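Local coordinates for protein probable ribosomal RNA small subunit methyltransferase (PDB 3DMF) that probably methylates ribosomal RNA of the small subunit, using S-adenosylmethionine as the methyl donor, at residues I301-P306 and V335-S340. Numbering follows the deposited sequence.
Sequences IIVTNP and VFFLVS. With SAM (S-adenosylmethionine), chain H.
The Phe-336 ring turns an edge to the neighbouring strand: its CD1 lies 3.4 Å from Ile-302 O, near the ring plane, while Thr-304 CG2 comes obliquely to 3.6 Å from Phe-336 CE1. With CG anti to the backbone N (chi1 -179°), the ring is carried to that strand, and Ala-326 and Leu-350 bring two helices against it. On the other sheet face, Phe-337 receives Ile-301 CG2 at its edge, and Phe-369 packs edge-to-face with it. Beta-branched Ile-301 and Val-335 suit the extended chain and lie side by side. Strands 299-304 and 334-340 are parallel neighbours, fourth and fifth of a Rossmann-like methyltransferase sheet (order 3-2-1-4-5-7-6); Ile-302 and Thr-304 bond through N and O. Thr-304 fits because CG2 meets Phe-336 and Leu-338 while OG1 bonds Leu-240 O. Past the strand begins the Asn-Pro-Pro-Phe motif of N6-type methyltransferases; Asn-305, which binds cofactor and guanosine, brings its O to 3.2 Å from SAM CE, the methyl carbon. Asn-305 CB and CG pack on Val-339 CG1, and ND2 bonds Ser-216 OG; an alanine here would probably leave that serine without its amide partner and open a gap beside Val-339. A water lies 2.9 Å from both Pro-306 O and Val-339 O.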
loop_
_atom_site.group_PDB
_atom_site.type_symbol
_atom_site.label_atom_id
_atom_site.label_comp_id
_atom_site.label_asym_id
_atom_site.label_seq_id
_atom_site.Cartn_x
_atom_site.Cartn_y
_atom_site.Cartn_z
ATOM N N ILE A 301 -9.226 -20.791 7.434
ATOM C CA ILE A 301 -10.106 -19.635 7.283
ATOM C C ILE A 301 -9.310 -18.565 6.560
ATOM O O ILE A 301 -8.156 -18.336 6.894
ATOM C CB ILE A 301 -10.563 -19.082 8.658
ATOM C CG1 ILE A 301 -11.275 -20.190 9.463
ATOM C CG2 ILE A 301 -11.500 -17.891 8.492
ATOM C CD1 ILE A 301 -11.525 -19.847 10.930
ATOM N N ILE A 302 -9.926 -17.920 5.570
ATOM C CA ILE A 302 -9.314 -16.736 4.948
ATOM C C ILE A 302 -10.297 -15.579 5.038
ATOM O O ILE A 302 -11.480 -15.773 4.799
ATOM C CB ILE A 302 -8.828 -17.041 3.499
ATOM C CG1 ILE A 302 -7.755 -18.143 3.556
ATOM C CG2 ILE A 302 -8.280 -15.768 2.818
ATOM C CD1 ILE A 302 -7.193 -18.578 2.199
ATOM N N VAL A 303 -9.810 -14.401 5.446
ATOM C CA VAL A 303 -10.656 -13.211 5.607
ATOM C C VAL A 303 -10.070 -12.062 4.828
ATOM O O VAL A 303 -8.851 -11.981 4.684
ATOM C CB VAL A 303 -10.832 -12.774 7.104
ATOM C CG1 VAL A 303 -11.537 -13.850 7.900
ATOM C CG2 VAL A 303 -9.501 -12.379 7.735
ATOM N N THR A 304 -10.933 -11.178 4.338
ATOM C CA THR A 304 -10.449 -9.983 3.659
ATOM C C THR A 304 -11.471 -8.865 3.596
ATOM O O THR A 304 -12.650 -9.102 3.324
ATOM C CB THR A 304 -9.915 -10.308 2.226
ATOM O OG1 THR A 304 -9.303 -9.135 1.666
ATOM C CG2 THR A 304 -11.033 -10.808 1.258
ATOM N N ASN A 305 -10.986 -7.659 3.890
ATOM C CA ASN A 305 -11.620 -6.418 3.443
ATOM C C ASN A 305 -10.723 -5.899 2.301
ATOM O O ASN A 305 -9.705 -5.252 2.567
ATOM C CB ASN A 305 -11.720 -5.408 4.595
ATOM C CG ASN A 305 -12.411 -4.144 4.182
ATOM O OD1 ASN A 305 -12.701 -3.952 2.999
ATOM N ND2 ASN A 305 -12.698 -3.265 5.146
ATOM N N PRO A 306 -11.046 -6.231 1.035
ATOM C CA PRO A 306 -10.125 -5.912 -0.066
ATOM C C PRO A 306 -10.083 -4.433 -0.389
ATOM O O PRO A 306 -11.030 -3.701 -0.065
ATOM C CB PRO A 306 -10.696 -6.707 -1.269
ATOM C CG PRO A 306 -11.721 -7.579 -0.734
ATOM C CD PRO A 306 -12.228 -6.963 0.553
ATOM N N VAL A 335 -12.988 -22.040 4.853
ATOM C CA VAL A 335 -14.004 -21.032 4.564
ATOM C C VAL A 335 -13.396 -19.658 4.307
ATOM O O VAL A 335 -12.317 -19.340 4.814
ATOM C CB VAL A 335 -15.065 -20.922 5.684
ATOM C CG1 VAL A 335 -15.848 -22.237 5.827
ATOM C CG2 VAL A 335 -14.436 -20.498 7.005
ATOM N N PHE A 336 -14.112 -18.869 3.510
ATOM C CA PHE A 336 -13.683 -17.543 3.061
ATOM C C PHE A 336 -14.742 -16.510 3.428
ATOM O O PHE A 336 -15.945 -16.723 3.179
ATOM C CB PHE A 336 -13.506 -17.591 1.544
ATOM C CG PHE A 336 -13.040 -16.300 0.913
ATOM C CD1 PHE A 336 -12.009 -15.541 1.479
ATOM C CD2 PHE A 336 -13.580 -15.892 -0.306
ATOM C CE1 PHE A 336 -11.572 -14.353 0.844
ATOM C CE2 PHE A 336 -13.153 -14.727 -0.935
ATOM C CZ PHE A 336 -12.145 -13.960 -0.370
ATOM N N PHE A 337 -14.297 -15.400 4.028
ATOM C CA PHE A 337 -15.177 -14.263 4.327
ATOM C C PHE A 337 -14.607 -13.043 3.624
ATOM O O PHE A 337 -13.413 -12.743 3.770
ATOM C CB PHE A 337 -15.208 -13.955 5.824
ATOM C CG PHE A 337 -15.821 -15.031 6.669
ATOM C CD1 PHE A 337 -17.147 -14.929 7.078
ATOM C CD2 PHE A 337 -15.072 -16.134 7.086
ATOM C CE1 PHE A 337 -17.727 -15.902 7.856
ATOM C CE2 PHE A 337 -15.658 -17.122 7.893
ATOM C CZ PHE A 337 -16.985 -16.998 8.268
ATOM N N LEU A 338 -15.466 -12.328 2.892
ATOM C CA LEU A 338 -15.069 -11.115 2.181
ATOM C C LEU A 338 -16.117 -10.058 2.442
ATOM O O LEU A 338 -17.313 -10.353 2.429
ATOM C CB LEU A 338 -14.955 -11.379 0.678
ATOM C CG LEU A 338 -14.614 -10.216 -0.264
ATOM C CD1 LEU A 338 -13.830 -10.708 -1.451
ATOM C CD2 LEU A 338 -15.907 -9.523 -0.720
ATOM N N VAL A 339 -15.667 -8.829 2.694
ATOM C CA VAL A 339 -16.595 -7.709 2.906
ATOM C C VAL A 339 -16.367 -6.639 1.850
ATOM O O VAL A 339 -15.224 -6.310 1.512
ATOM C CB VAL A 339 -16.535 -7.140 4.367
ATOM C CG1 VAL A 339 -15.234 -6.444 4.650
ATOM C CG2 VAL A 339 -17.722 -6.155 4.646
ATOM N N SER A 340 -17.468 -6.107 1.313
ATOM C CA SER A 340 -17.343 -5.048 0.339
ATOM C C SER A 340 -18.528 -4.106 0.275
ATOM O O SER A 340 -19.566 -4.315 0.906
ATOM C CB SER A 340 -16.999 -5.608 -1.045
ATOM O OG SER A 340 -18.150 -5.921 -1.792
HETATM N N SAM H . -7.676 -5.582 6.808
HETATM C CA SAM H . -7.555 -4.128 7.147
HETATM C C SAM H . -8.866 -3.632 7.750
HETATM O O SAM H . -9.862 -4.335 7.612
HETATM O OXT SAM H . -8.899 -2.554 8.325
HETATM C CB SAM H . -7.235 -3.257 5.930
HETATM C CG SAM H . -8.265 -3.342 4.793
HETATM S SD SAM H . -7.942 -2.186 3.427
HETATM C CE SAM H . -9.593 -2.042 2.688
HETATM C "C5'" SAM H . -7.148 -3.225 2.171
HETATM C "C4'" SAM H . -5.666 -3.489 2.457
HETATM O "O4'" SAM H . -5.161 -4.183 1.312
HETATM C "C3'" SAM H . -4.805 -2.233 2.690
HETATM O "O3'" SAM H . -4.139 -2.339 3.917
HETATM C "C2'" SAM H . -3.854 -2.279 1.490
HETATM O "O2'" SAM H . -2.590 -1.633 1.668
HETATM C "C1'" SAM H . -3.811 -3.772 1.213
HETATM N N9 SAM H . -3.290 -4.097 -0.124
HETATM C C8 SAM H . -3.380 -3.374 -1.293
HETATM N N7 SAM H . -2.749 -4.075 -2.280
HETATM C C5 SAM H . -2.253 -5.216 -1.736
HETATM C C6 SAM H . -1.506 -6.273 -2.255
HETATM N N6 SAM H . -1.074 -6.330 -3.518
HETATM N N1 SAM H . -1.182 -7.298 -1.397
HETATM C C2 SAM H . -1.522 -7.302 -0.070
HETATM N N3 SAM H . -2.234 -6.245 0.481
HETATM C C4 SAM H . -2.593 -5.238 -0.383
HETATM O O HOH W 1 -13.896 -4.067 0.273
#